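Local coordinates for protein N-acetylneuraminate lyase (Fusobacterium nucleatum subsp. nucleatum ATCC 25586, PDB 5ZKA) that is a lyase of the dihydrodipicolinate synthetase family, built on a TIM barrel whose parallel strands alternate with surrounding helices, at residues P28-E31 / D32-N36; M67-T70 / E71-K74; L260-L264 / Y265-K269; K73-V76 / F77-A80; R41-I44 / R45-D49. One frame throughout, in Å; residues are numbered along the deposited sequence.

Interaction 1 of 5, residues P28-E31 / D32-N36; sequences PYNE and DGSIN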
loop_
_atom_site.group_PDB
_atom_site.type_symbol
_atom_site.label_atom_id
_atom_site.label_comp_id
_atom_site.label_asym_id
_atom_site.label_seq_id
_atom_site.Cartn_x
_atom_site.Cartn_y
_atom_site.Cartn_z
ATOM N N PRO A 28 20.496 -7.635 22.674
ATOM C CA PRO A 28 21.888 -7.986 22.395
ATOM C C PRO A 28 22.241 -9.341 22.979
ATOM O O PRO A 28 21.989 -9.620 24.160
ATOM C CB PRO A 28 22.677 -6.848 23.056
ATOM C CG PRO A 28 21.822 -6.422 24.200
ATOM C CD PRO A 28 20.375 -6.687 23.795
ATOM N N TYR A 29 22.827 -10.190 22.146
ATOM C CA TYR A 29 23.202 -11.541 22.528
ATOM C C TYR A 29 24.716 -11.666 22.524
ATOM O O TYR A 29 25.404 -10.998 21.749
ATOM C CB TYR A 29 22.579 -12.577 21.577
ATOM C CG TYR A 29 21.070 -12.543 21.590
ATOM C CD1 TYR A 29 20.349 -13.191 22.596
ATOM C CD2 TYR A 29 20.361 -11.847 20.614
ATOM C CE1 TYR A 29 18.952 -13.147 22.626
ATOM C CE2 TYR A 29 18.964 -11.801 20.628
ATOM C CZ TYR A 29 18.268 -12.453 21.635
ATOM O OH TYR A 29 16.893 -12.397 21.649
ATOM N N ASN A 30 25.233 -12.508 23.418
ATOM C CA ASN A 30 26.652 -12.819 23.425
ATOM C C ASN A 30 26.963 -13.819 22.311
ATOM O O ASN A 30 26.070 -14.284 21.592
ATOM C CB ASN A 30 27.069 -13.359 24.791
ATOM C CG ASN A 30 26.866 -12.346 25.898
ATOM O OD1 ASN A 30 27.289 -11.197 25.775
ATOM N ND2 ASN A 30 26.218 -12.765 26.985
ATOM N N GLU A 31 28.249 -14.158 22.174
ATOM C CA GLU A 31 28.664 -15.092 21.128
ATOM C C GLU A 31 27.929 -16.424 21.246
ATOM O O GLU A 31 27.506 -17.000 20.235
ATOM C CB GLU A 31 30.177 -15.306 21.191
ATOM C CG GLU A 31 30.996 -14.176 20.584
ATOM C CD GLU A 31 32.287 -13.921 21.345
ATOM O OE1 GLU A 31 32.695 -12.742 21.460
ATOM O OE2 GLU A 31 32.891 -14.901 21.836
ATOM N N ASP A 32 27.751 -16.922 22.471
ATOM C CA ASP A 32 27.097 -18.208 22.689
ATOM C C ASP A 32 25.572 -18.111 22.669
ATOM O O ASP A 32 24.901 -19.088 23.030
ATOM C CB ASP A 32 27.578 -18.824 24.008
ATOM C CG ASP A 32 27.068 -18.075 25.240
ATOM O OD1 ASP A 32 26.679 -16.897 25.122
ATOM O OD2 ASP A 32 27.067 -18.672 26.339
ATOM N N GLY A 33 25.016 -16.969 22.250
ATOM C CA GLY A 33 23.580 -16.780 22.202
ATOM C C GLY A 33 22.930 -16.336 23.497
ATOM O O GLY A 33 21.736 -16.016 23.488
ATOM N N SER A 34 23.659 -16.302 24.609
ATOM C CA SER A 34 23.049 -15.867 25.856
ATOM C C SER A 34 22.795 -14.359 25.821
ATOM O O SER A 34 23.407 -13.615 25.053
ATOM C CB SER A 34 23.934 -16.238 27.052
ATOM O OG SER A 34 25.175 -15.568 26.970
ATOM N N ILE A 35 21.865 -13.916 26.669
ATOM C CA ILE A 35 21.467 -12.512 26.695
ATOM C C ILE A 35 22.566 -11.658 27.319
ATOM O O ILE A 35 23.146 -12.016 28.351
ATOM C CB ILE A 35 20.155 -12.368 27.483
ATOM C CG1 ILE A 35 19.052 -13.200 26.832
ATOM C CG2 ILE A 35 19.761 -10.907 27.607
ATOM C CD1 ILE A 35 18.025 -13.691 27.815
ATOM N N ASN A 36 22.842 -10.504 26.711
ATOM C CA ASN A 36 23.725 -9.493 27.306
ATOM C C ASN A 36 22.843 -8.508 28.065
ATOM O O ASN A 36 22.304 -7.561 27.481
ATOM C CB ASN A 36 24.562 -8.813 26.224
ATOM C CG ASN A 36 25.387 -7.623 26.740
ATOM O OD1 ASN A 36 25.392 -7.302 27.925
ATOM N ND2 ASN A 36 26.104 -6.979 25.826
#
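Asn30 and Ser34 face each other across a short loop that folds back through a type I beta turn, Asn30 to Gly33, between strand 20-24 and helix 37-49 of the TIM barrel. The loop is a good example of a chain reversal that supplies its own donors and acceptors. Beyond the turn its two arms are joined by backbone bonds, with Asn30 N giving to Ser34 O at 2.7 Å and Asn36 N to Pro28 O at 2.8 Å, one on each side of a single beta bridge between Tyr29 and Ile35. The turn itself is closed by Gly33 N on Asn30 O (3.0 Å), a donor that arrives from above the carbonyl plane. The side chains then form a relay. With CG set beside its backbone N (chi1 -62°), Asn30 sends an N-H from ND2, lying in the amide plane and nearly straight at 174°, to Ser34 OG 3.0 Å away. Ser34 OG in turn donates to the syn lone pair of Asp32 OD1 at 2.7 Å. Asp32 OD1 also accepts Ser34 N, from above the carboxylate plane, at 3.1 Å; this second bond makes an Asx turn. Partners further off serve several other polar groups: Gly63 O receives Tyr29 OH, Arg283 NH1 reaches Gly33 O, and Asn36 gives ND2 to Asp278 while its OD1 caps helix 37-49 at Gly39 N. Ser34 O lies near the plane of the Tyr29 ring, at its edge, and also takes a CA-H...O contact from Tyr29 CA at 3.3 Å.

Interaction 2 of 5, residues M67-T70 / E71-K74; sequences MIST and EEKK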
loop_
_atom_site.group_PDB
_atom_site.type_symbol
_atom_site.label_atom_id
_atom_site.label_comp_id
_atom_site.label_asym_id
_atom_site.label_seq_id
_atom_site.Cartn_x
_atom_site.Cartn_y
_atom_site.Cartn_z
ATOM N N MET A 67 14.058 -17.315 17.823
ATOM C CA MET A 67 15.329 -18.024 17.790
ATOM C C MET A 67 15.835 -18.426 19.173
ATOM O O MET A 67 16.884 -19.072 19.263
ATOM C CB MET A 67 16.387 -17.165 17.083
ATOM C CG MET A 67 16.292 -17.204 15.557
ATOM S SD MET A 67 17.629 -16.275 14.768
ATOM C CE MET A 67 16.952 -14.639 14.841
ATOM N N ILE A 68 15.127 -18.079 20.248
ATOM C CA ILE A 68 15.659 -18.252 21.594
ATOM C C ILE A 68 14.698 -19.100 22.429
ATOM O O ILE A 68 13.563 -19.383 22.036
ATOM C CB ILE A 68 15.951 -16.901 22.286
ATOM C CG1 ILE A 68 14.653 -16.218 22.708
ATOM C CG2 ILE A 68 16.722 -15.977 21.338
ATOM C CD1 ILE A 68 14.838 -14.841 23.307
ATOM N N SER A 69 15.182 -19.523 23.594
ATOM C CA SER A 69 14.448 -20.464 24.429
ATOM C C SER A 69 13.384 -19.764 25.274
ATOM O O SER A 69 13.407 -18.547 25.478
ATOM C CB SER A 69 15.409 -21.220 25.345
ATOM O OG SER A 69 15.872 -20.351 26.368
ATOM N N THR A 70 12.447 -20.573 25.786
ATOM C CA THR A 70 11.397 -20.046 26.652
ATOM C C THR A 70 11.987 -19.315 27.853
ATOM O O THR A 70 11.534 -18.221 28.205
ATOM C CB THR A 70 10.484 -21.185 27.114
ATOM O OG1 THR A 70 9.954 -21.868 25.966
ATOM C CG2 THR A 70 9.336 -20.636 27.938
ATOM N N GLU A 71 13.005 -19.897 28.488
ATOM C CA GLU A 71 13.612 -19.233 29.644
ATOM C C GLU A 71 14.297 -17.942 29.231
ATOM O O GLU A 71 14.258 -16.949 29.966
ATOM C CB GLU A 71 14.605 -20.165 30.339
ATOM C CG GLU A 71 13.943 -21.294 31.130
ATOM C CD GLU A 71 12.834 -20.806 32.060
ATOM O OE1 GLU A 71 13.154 -20.336 33.173
ATOM O OE2 GLU A 71 11.642 -20.906 31.683
ATOM N N GLU A 72 14.917 -17.933 28.055
ATOM C CA GLU A 72 15.549 -16.716 27.573
ATOM C C GLU A 72 14.508 -15.643 27.275
ATOM O O GLU A 72 14.729 -14.462 27.574
ATOM C CB GLU A 72 16.413 -17.042 26.353
ATOM C CG GLU A 72 17.735 -17.692 26.763
ATOM C CD GLU A 72 18.515 -18.319 25.618
ATOM O OE1 GLU A 72 17.910 -18.671 24.583
ATOM O OE2 GLU A 72 19.754 -18.452 25.760
ATOM N N LYS A 73 13.352 -16.037 26.717
ATOM C CA LYS A 73 12.271 -15.073 26.529
ATOM C C LYS A 73 11.847 -14.462 27.859
ATOM O O LYS A 73 11.648 -13.243 27.960
ATOM C CB LYS A 73 11.067 -15.732 25.857
ATOM C CG LYS A 73 11.294 -16.139 24.410
ATOM C CD LYS A 73 10.194 -17.127 23.971
ATOM C CE LYS A 73 10.449 -17.705 22.585
ATOM N NZ LYS A 73 9.266 -18.522 22.113
ATOM N N LYS A 74 11.703 -15.297 28.893
ATOM C CA LYS A 74 11.286 -14.794 30.200
ATOM C C LYS A 74 12.282 -13.775 30.748
ATOM O O LYS A 74 11.887 -12.751 31.322
ATOM C CB LYS A 74 11.112 -15.962 31.173
ATOM C CG LYS A 74 9.953 -16.902 30.839
ATOM C CD LYS A 74 9.904 -18.082 31.826
ATOM C CE LYS A 74 8.661 -18.935 31.639
ATOM N NZ LYS A 74 8.654 -20.092 32.590
#
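The carboxylate of Glu72 is the flat group that meets Ser69, and it does so through one oxygen. OE1 offers its anti lone pair to the backbone N of Ser69, 3.0 Å away along a nearly straight N-H (175°), while Ile68 CB packs 3.5 Å from the same OE1. Arg283 NH1 also forms a salt bridge to this oxygen, so the carboxylate is held by a charge as well as by the chain. In return Ser69 OG accepts Glu72 N at 3.1 Å; its chi1 of 73° places the hydroxyl between the backbone N and the carbonyl carbon, turned to the helix start. The reciprocal pair is a capping box, with Ser69 as N-cap of helix 70-84, one of the helices around the TIM barrel. Just inside the cap, Lys73 N binds Ser69 O at 2.8 Å and Lys74 N binds Thr70 O at 3.0 Å. Ile68 CG1 leans on Lys73 CG (3.8 Å), crossing the long lysine chain at a slant; Lys73 NZ goes on to a salt bridge with Glu101. Thr70 and Lys74 run side by side in the same direction, CG2 to CE 4.1 Å, and Lys74 NZ continues to Glu104, with only a weak bond back to Glu71.

Interaction 3 of 5, residues L260-L264 / Y265-K269; sequences LSNGL and YQTIK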
loop_
_atom_site.group_PDB
_atom_site.type_symbol
_atom_site.label_atom_id
_atom_site.label_comp_id
_atom_site.label_asym_id
_atom_site.label_seq_id
_atom_site.Cartn_x
_atom_site.Cartn_y
_atom_site.Cartn_z
ATOM N N LEU A 260 18.154 -2.075 4.676
ATOM C CA LEU A 260 17.717 -3.341 4.102
ATOM C C LEU A 260 18.796 -3.969 3.221
ATOM O O LEU A 260 18.970 -5.193 3.225
ATOM C CB LEU A 260 16.427 -3.132 3.301
ATOM C CG LEU A 260 15.167 -2.790 4.097
ATOM C CD1 LEU A 260 14.021 -2.428 3.122
ATOM C CD2 LEU A 260 14.755 -3.949 5.004
ATOM N N SER A 261 19.523 -3.159 2.446
ATOM C CA SER A 261 20.543 -3.728 1.566
ATOM C C SER A 261 21.758 -4.229 2.340
ATOM O O SER A 261 22.502 -5.077 1.835
ATOM C CB SER A 261 20.987 -2.692 0.525
ATOM O OG SER A 261 21.767 -1.664 1.117
ATOM N N ASN A 262 21.953 -3.741 3.556
ATOM C CA ASN A 262 23.145 -4.004 4.351
ATOM C C ASN A 262 22.927 -5.088 5.394
ATOM O O ASN A 262 23.867 -5.425 6.130
ATOM C CB ASN A 262 23.584 -2.708 5.031
ATOM C CG ASN A 262 25.043 -2.707 5.394
ATOM O OD1 ASN A 262 25.898 -2.945 4.541
ATOM N ND2 ASN A 262 25.345 -2.430 6.667
ATOM N N GLY A 263 21.715 -5.638 5.475
ATOM C CA GLY A 263 21.344 -6.558 6.531
ATOM C C GLY A 263 20.626 -5.833 7.651
ATOM O O GLY A 263 21.253 -5.103 8.421
ATOM N N LEU A 264 19.315 -6.054 7.767
ATOM C CA LEU A 264 18.482 -5.274 8.684
ATOM C C LEU A 264 18.979 -5.362 10.128
ATOM O O LEU A 264 19.329 -4.345 10.743
ATOM C CB LEU A 264 17.033 -5.766 8.587
ATOM C CG LEU A 264 15.946 -5.160 9.480
ATOM C CD1 LEU A 264 15.660 -3.733 9.077
ATOM C CD2 LEU A 264 14.659 -5.992 9.398
ATOM N N TYR A 265 18.952 -6.566 10.713
ATOM C CA TYR A 265 19.255 -6.679 12.141
ATOM C C TYR A 265 20.700 -6.294 12.425
ATOM O O TYR A 265 20.977 -5.586 13.399
ATOM C CB TYR A 265 18.966 -8.095 12.650
ATOM C CG TYR A 265 17.499 -8.480 12.593
ATOM C CD1 TYR A 265 16.505 -7.509 12.498
ATOM C CD2 TYR A 265 17.107 -9.809 12.629
ATOM C CE1 TYR A 265 15.163 -7.855 12.436
ATOM C CE2 TYR A 265 15.766 -10.169 12.564
ATOM C CZ TYR A 265 14.801 -9.189 12.466
ATOM O OH TYR A 265 13.470 -9.538 12.409
ATOM N N GLN A 266 21.630 -6.730 11.571
ATOM C CA GLN A 266 23.038 -6.400 11.770
ATOM C C GLN A 266 23.282 -4.896 11.689
ATOM O O GLN A 266 24.114 -4.355 12.425
ATOM C CB GLN A 266 23.896 -7.132 10.735
ATOM C CG GLN A 266 23.890 -8.658 10.865
ATOM C CD GLN A 266 22.785 -9.329 10.053
ATOM O OE1 GLN A 266 21.841 -8.674 9.589
ATOM N NE2 GLN A 266 22.896 -10.650 9.886
ATOM N N THR A 267 22.576 -4.200 10.795
ATOM C CA THR A 267 22.860 -2.779 10.581
ATOM C C THR A 267 22.271 -1.922 11.692
ATOM O O THR A 267 22.920 -0.978 12.158
ATOM C CB THR A 267 22.331 -2.341 9.211
ATOM O OG1 THR A 267 23.058 -3.048 8.199
ATOM C CG2 THR A 267 22.528 -0.831 8.985
ATOM N N ILE A 268 21.058 -2.248 12.152
ATOM C CA ILE A 268 20.502 -1.536 13.302
ATOM C C ILE A 268 21.411 -1.707 14.515
ATOM O O ILE A 268 21.731 -0.736 15.218
ATOM C CB ILE A 268 19.062 -2.005 13.592
ATOM C CG1 ILE A 268 18.146 -1.648 12.407
ATOM C CG2 ILE A 268 18.550 -1.387 14.912
ATOM C CD1 ILE A 268 16.751 -2.230 12.485
ATOM N N LYS A 269 21.869 -2.940 14.763
ATOM C CA LYS A 269 22.765 -3.162 15.898
ATOM C C LYS A 269 24.089 -2.434 15.708
ATOM O O LYS A 269 24.650 -1.893 16.674
ATOM C CB LYS A 269 22.990 -4.658 16.110
ATOM C CG LYS A 269 21.753 -5.359 16.630
ATOM C CD LYS A 269 22.080 -6.707 17.244
ATOM C CE LYS A 269 20.823 -7.369 17.802
ATOM N NZ LYS A 269 21.054 -8.784 18.202
#
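A short chain of bonds links Asn262 and Gly263 through the hydroxyl of Thr267. Thr267 OG1 donates to Gly263 O at 2.7 Å, tilted out of the carbonyl plane, and accepts from Asn262 ND2 at 2.8 Å, so the hydroxyl both gives and receives. Gly263 O takes a second donor, Thr267 N at 2.9 Å, nearly in line with the C=O bond; one residue thus grips this carbonyl oxygen with its main chain and its side chain together. The arrangement follows from the first torsion of Thr267 (chi1 -64°), which lays OG1 beside its own backbone N. The next turn is secured by Ile268 N on Leu264 O, an almost straight bond of 3.1 Å.

Around this polar knot lies an apolar layer. Leu264 CG stands opposite its backbone N (chi1 178°), and the two methyls part company: CD2 meets Tyr265 CE1 at 3.6 Å, whereas CD1 lies 3.9 Å from Ile268 CD1, the two side chains running alongside each other in the same direction.

Farther out, helix 291-304 and the residues before it back the joint: Asn262 ND2 also donates to the backbone O of Gln293, Asn262 touches Phe296 and Ala297, and Thr267 rests on Leu300. Gln266 NE2 is tied to Lys287 O.

Gly263 is the first residue to leave helical backbone angles, with a positive phi of 96°, and it caps the helix that follows. The whole is a tight helix-to-helix junction through a glycine that is also the N-cap of helix 264-274.

Interaction 4 of 5, residues K73-V76 / F77-A80; sequences KKRV and FEIA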
loop_
_atom_site.group_PDB
_atom_site.type_symbol
_atom_site.label_atom_id
_atom_site.label_comp_id
_atom_site.label_asym_id
_atom_site.label_seq_id
_atom_site.Cartn_x
_atom_site.Cartn_y
_atom_site.Cartn_z
ATOM N N LYS A 73 13.352 -16.037 26.717
ATOM C CA LYS A 73 12.271 -15.073 26.529
ATOM C C LYS A 73 11.847 -14.462 27.859
ATOM O O LYS A 73 11.648 -13.243 27.960
ATOM C CB LYS A 73 11.067 -15.732 25.857
ATOM C CG LYS A 73 11.294 -16.139 24.410
ATOM C CD LYS A 73 10.194 -17.127 23.971
ATOM C CE LYS A 73 10.449 -17.705 22.585
ATOM N NZ LYS A 73 9.266 -18.522 22.113
ATOM N N LYS A 74 11.703 -15.297 28.893
ATOM C CA LYS A 74 11.286 -14.794 30.200
ATOM C C LYS A 74 12.282 -13.775 30.748
ATOM O O LYS A 74 11.887 -12.751 31.322
ATOM C CB LYS A 74 11.112 -15.962 31.173
ATOM C CG LYS A 74 9.953 -16.902 30.839
ATOM C CD LYS A 74 9.904 -18.082 31.826
ATOM C CE LYS A 74 8.661 -18.935 31.639
ATOM N NZ LYS A 74 8.654 -20.092 32.590
ATOM N N ARG A 75 13.580 -14.039 30.590
ATOM C CA ARG A 75 14.580 -13.126 31.132
ATOM C C ARG A 75 14.547 -11.778 30.415
ATOM O O ARG A 75 14.724 -10.727 31.044
ATOM C CB ARG A 75 15.971 -13.752 31.038
ATOM C CG ARG A 75 17.063 -12.907 31.695
ATOM C CD ARG A 75 17.009 -12.998 33.226
ATOM N NE ARG A 75 17.847 -11.987 33.879
ATOM C CZ ARG A 75 17.399 -11.085 34.752
ATOM N NH1 ARG A 75 16.116 -11.068 35.094
ATOM N NH2 ARG A 75 18.230 -10.196 35.290
ATOM N N VAL A 76 14.319 -11.784 29.099
ATOM C CA VAL A 76 14.155 -10.527 28.366
ATOM C C VAL A 76 12.977 -9.737 28.925
ATOM O O VAL A 76 13.075 -8.527 29.164
ATOM C CB VAL A 76 13.979 -10.800 26.861
ATOM C CG1 VAL A 76 13.503 -9.539 26.132
ATOM C CG2 VAL A 76 15.282 -11.314 26.266
ATOM N N PHE A 77 11.845 -10.412 29.147
ATOM C CA PHE A 77 10.669 -9.733 29.688
ATOM C C PHE A 77 10.947 -9.159 31.071
ATOM O O PHE A 77 10.475 -8.062 31.398
ATOM C CB PHE A 77 9.477 -10.688 29.763
ATOM C CG PHE A 77 8.864 -11.028 28.429
ATOM C CD1 PHE A 77 8.405 -10.035 27.572
ATOM C CD2 PHE A 77 8.696 -12.350 28.057
ATOM C CE1 PHE A 77 7.832 -10.359 26.349
ATOM C CE2 PHE A 77 8.105 -12.682 26.832
ATOM C CZ PHE A 77 7.676 -11.686 25.981
ATOM N N GLU A 78 11.679 -9.900 31.912
ATOM C CA GLU A 78 12.004 -9.403 33.255
ATOM C C GLU A 78 12.818 -8.118 33.196
ATOM O O GLU A 78 12.527 -7.142 33.900
ATOM C CB GLU A 78 12.806 -10.432 34.052
ATOM C CG GLU A 78 12.214 -11.778 34.216
ATOM C CD GLU A 78 13.188 -12.722 34.895
ATOM O OE1 GLU A 78 14.065 -12.233 35.647
ATOM O OE2 GLU A 78 13.086 -13.948 34.661
ATOM N N ILE A 79 13.900 -8.136 32.423
ATOM C CA ILE A 79 14.785 -6.980 32.344
ATOM C C ILE A 79 14.041 -5.781 31.767
ATOM O O ILE A 79 14.126 -4.665 32.292
ATOM C CB ILE A 79 16.035 -7.330 31.516
ATOM C CG1 ILE A 79 16.849 -8.404 32.247
ATOM C CG2 ILE A 79 16.896 -6.085 31.241
ATOM C CD1 ILE A 79 17.768 -9.192 31.332
ATOM N N ALA A 80 13.272 -6.003 30.695
ATOM C CA ALA A 80 12.634 -4.884 30.006
ATOM C C ALA A 80 11.727 -4.095 30.945
ATOM O O ALA A 80 11.815 -2.863 31.015
ATOM C CB ALA A 80 11.854 -5.382 28.786
#
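From Lys73 to Ala80 the backbone makes two regular alpha-helical turns, in which Phe77 N, Glu78 N, Ile79 N and Ala80 N each bind the carbonyl four residues back, from Lys73 O to Val76 O, at 2.9 to 3.1 Å. The side chain that reaches forward along this helix is Arg75. Its CG is set opposite the backbone N (chi1 -175°) and the chain then bends at chi2 (75°), which swings the guanidinium toward the following turn. There Ile79 CG1 lies over the centre of one guanidinium face, 3.7 Å above the plane, so that an apolar branch carries the flat cationic group. Glu78 comes instead to the guanidinium edge, where NH1 and OE1 form a salt bridge. The modelled separation of 2.4 Å between Arg75 NH1 and Glu78 OE1 is too short to be trusted in detail. The carboxylate is turned by 59° from the guanidinium plane, so the two groups are not coplanar. Arg75 NH2 has a second salt bridge, to Glu37, and Glu78 OE2 a hydrogen bond with Tyr108 OH.

On another side of the helix the Phe77 ring lies beside the preceding turn: CD2 is 3.1 Å from Lys73 O, and Lys74 CA stands at the ring edge. Helix 70-84 links strands 55-58 and 89-93 in a beta-alpha-beta unit. Val76, Phe77 and Ala80 lie on Val58 of strand 55-58, Phe77 also meets Val109 and Leu112 of helix 99-112, and Ile79 packs on Leu40 and Arg41 of helix 37-49.

Interaction 5 of 5, residues R41-I44 / R45-D49; sequences REII and RYNID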
loop_
_atom_site.group_PDB
_atom_site.type_symbol
_atom_site.label_atom_id
_atom_site.label_comp_id
_atom_site.label_asym_id
_atom_site.label_seq_id
_atom_site.Cartn_x
_atom_site.Cartn_y
_atom_site.Cartn_z
ATOM N N ARG A 41 19.675 -3.332 28.819
ATOM C CA ARG A 41 19.289 -2.111 29.518
ATOM C C ARG A 41 19.731 -0.865 28.751
ATOM O O ARG A 41 19.007 0.137 28.718
ATOM C CB ARG A 41 19.864 -2.123 30.934
ATOM C CG ARG A 41 19.307 -3.293 31.760
ATOM C CD ARG A 41 19.754 -3.247 33.217
ATOM N NE ARG A 41 19.221 -4.397 33.943
ATOM C CZ ARG A 41 18.098 -4.386 34.654
ATOM N NH1 ARG A 41 17.384 -3.274 34.758
ATOM N NH2 ARG A 41 17.689 -5.494 35.264
ATOM N N GLU A 42 20.909 -0.910 28.116
ATOM C CA GLU A 42 21.373 0.243 27.345
ATOM C C GLU A 42 20.479 0.503 26.139
ATOM O O GLU A 42 20.226 1.661 25.783
ATOM C CB GLU A 42 22.817 0.035 26.892
ATOM C CG GLU A 42 23.833 0.059 28.044
ATOM C CD GLU A 42 25.262 -0.025 27.556
ATOM O OE1 GLU A 42 25.472 0.013 26.323
ATOM O OE2 GLU A 42 26.176 -0.149 28.404
ATOM N N ILE A 43 20.011 -0.559 25.483
ATOM C CA ILE A 43 19.130 -0.372 24.335
ATOM C C ILE A 43 17.790 0.194 24.782
ATOM O O ILE A 43 17.220 1.078 24.132
ATOM C CB ILE A 43 18.953 -1.698 23.576
ATOM C CG1 ILE A 43 20.276 -2.158 22.965
ATOM C CG2 ILE A 43 17.884 -1.553 22.491
ATOM C CD1 ILE A 43 20.164 -3.525 22.254
ATOM N N ILE A 44 17.260 -0.320 25.890
ATOM C CA ILE A 44 16.020 0.208 26.451
ATOM C C ILE A 44 16.175 1.686 26.794
ATOM O O ILE A 44 15.320 2.511 26.447
ATOM C CB ILE A 44 15.607 -0.613 27.688
ATOM C CG1 ILE A 44 15.189 -2.026 27.271
ATOM C CG2 ILE A 44 14.481 0.079 28.432
ATOM C CD1 ILE A 44 15.187 -3.032 28.421
ATOM N N ARG A 45 17.254 2.037 27.507
ATOM C CA ARG A 45 17.470 3.436 27.871
ATOM C C ARG A 45 17.576 4.326 26.634
ATOM O O ARG A 45 17.020 5.428 26.605
ATOM C CB ARG A 45 18.721 3.573 28.743
ATOM C CG ARG A 45 18.565 3.012 30.150
ATOM C CD ARG A 45 18.255 4.095 31.202
ATOM N NE ARG A 45 17.026 4.841 30.909
ATOM C CZ ARG A 45 15.798 4.423 31.208
ATOM N NH1 ARG A 45 15.613 3.251 31.803
ATOM N NH2 ARG A 45 14.744 5.170 30.898
ATOM N N TYR A 46 18.272 3.859 25.593
ATOM C CA TYR A 46 18.376 4.649 24.367
ATOM C C TYR A 46 17.002 4.900 23.750
ATOM O O TYR A 46 16.688 6.027 23.353
ATOM C CB TYR A 46 19.291 3.939 23.370
ATOM C CG TYR A 46 19.658 4.764 22.159
ATOM C CD1 TYR A 46 20.633 5.752 22.239
ATOM C CD2 TYR A 46 19.057 4.535 20.929
ATOM C CE1 TYR A 46 20.977 6.506 21.123
ATOM C CE2 TYR A 46 19.391 5.278 19.822
ATOM C CZ TYR A 46 20.352 6.265 19.923
ATOM O OH TYR A 46 20.685 6.998 18.805
ATOM N N ASN A 47 16.160 3.864 23.676
ATOM C CA ASN A 47 14.830 4.035 23.092
ATOM C C ASN A 47 13.986 5.029 23.885
ATOM O O ASN A 47 13.320 5.899 23.307
ATOM C CB ASN A 47 14.120 2.685 23.010
ATOM C CG ASN A 47 14.453 1.951 21.744
ATOM O OD1 ASN A 47 13.956 2.298 20.674
ATOM N ND2 ASN A 47 15.311 0.943 21.846
ATOM N N ILE A 48 13.979 4.904 25.209
ATOM C CA ILE A 48 13.117 5.762 26.015
ATOM C C ILE A 48 13.673 7.183 26.066
ATOM O O ILE A 48 12.936 8.163 25.900
ATOM C CB ILE A 48 12.954 5.177 27.428
ATOM C CG1 ILE A 48 12.269 3.808 27.372
ATOM C CG2 ILE A 48 12.188 6.147 28.318
ATOM C CD1 ILE A 48 12.347 3.049 28.713
ATOM N N ASP A 49 14.976 7.315 26.322
ATOM C CA ASP A 49 15.556 8.624 26.608
ATOM C C ASP A 49 15.947 9.407 25.360
ATOM O O ASP A 49 15.906 10.643 25.381
ATOM C CB ASP A 49 16.797 8.487 27.502
ATOM C CG ASP A 49 16.503 7.808 28.838
ATOM O OD1 ASP A 49 15.327 7.755 29.259
ATOM O OD2 ASP A 49 17.470 7.333 29.475
#
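Asn47 doubles the ordinary helical bond to Ile43. Its backbone N and its side-chain ND2 both donate to Ile43 O, each at 3.0 Å, and they come from opposite faces of the carbonyl plane, so this oxygen is gripped from two sides. ND2 stands 48° out of that plane and has a further acceptor in Asn224, while Asn47 OD1 receives Ser23 OG. The neighbouring main-chain bonds are regular: Arg45 N to Arg41 O (2.9 Å) and Ile48 N to Ile44 O (3.0 Å).

Among the charged groups, Arg45 takes hold of Asp49 side-on, one nitrogen to each carboxylate oxygen: NE meets OD2 at 2.9 Å and NH2 meets OD1 at 3.1 Å. Bends at chi2 and chi3 bring the arginine forward to the next turn. Its remaining nitrogen, NH1, has a salt bridge to Glu83, which is also a partner of Arg41.

In the apolar contact Ile44 CG2 touches Ile48 CD1 at 3.7 Å, the side chains alongside and pointing the same way, and these isoleucines pack onto Ala80 and Ala84 of helix 70-84. With Ile44 and Asn47 also against Leu56, helix 37-49 occupies its place as the crossover of a beta-alpha-beta unit in a TIM barrel.

In the fold
Followed from the N terminus, the five contacts are local and none encloses another, though interactions 2 and 4 overlap. Interaction 1 closes the loop after strand 20-24 and leads straight into helix 37-49, which carries interaction 5. After strand 55-58, interaction 2 starts helix 70-84, and interaction 4 continues it, sharing Lys73 and Lys74. Interaction 3, much later, joins helices 242-262 and 264-274. In space the loop of interaction 1 is the hub: Ile35 rests on Arg75 and Val76, Tyr29 on Ile68, Pro28 on Ile43, and Tyr29 CD2 is 4.0 Å from Lys269 NZ. Interactions 4 and 5 bring adjacent barrel helices together through Ala80 and Ile44.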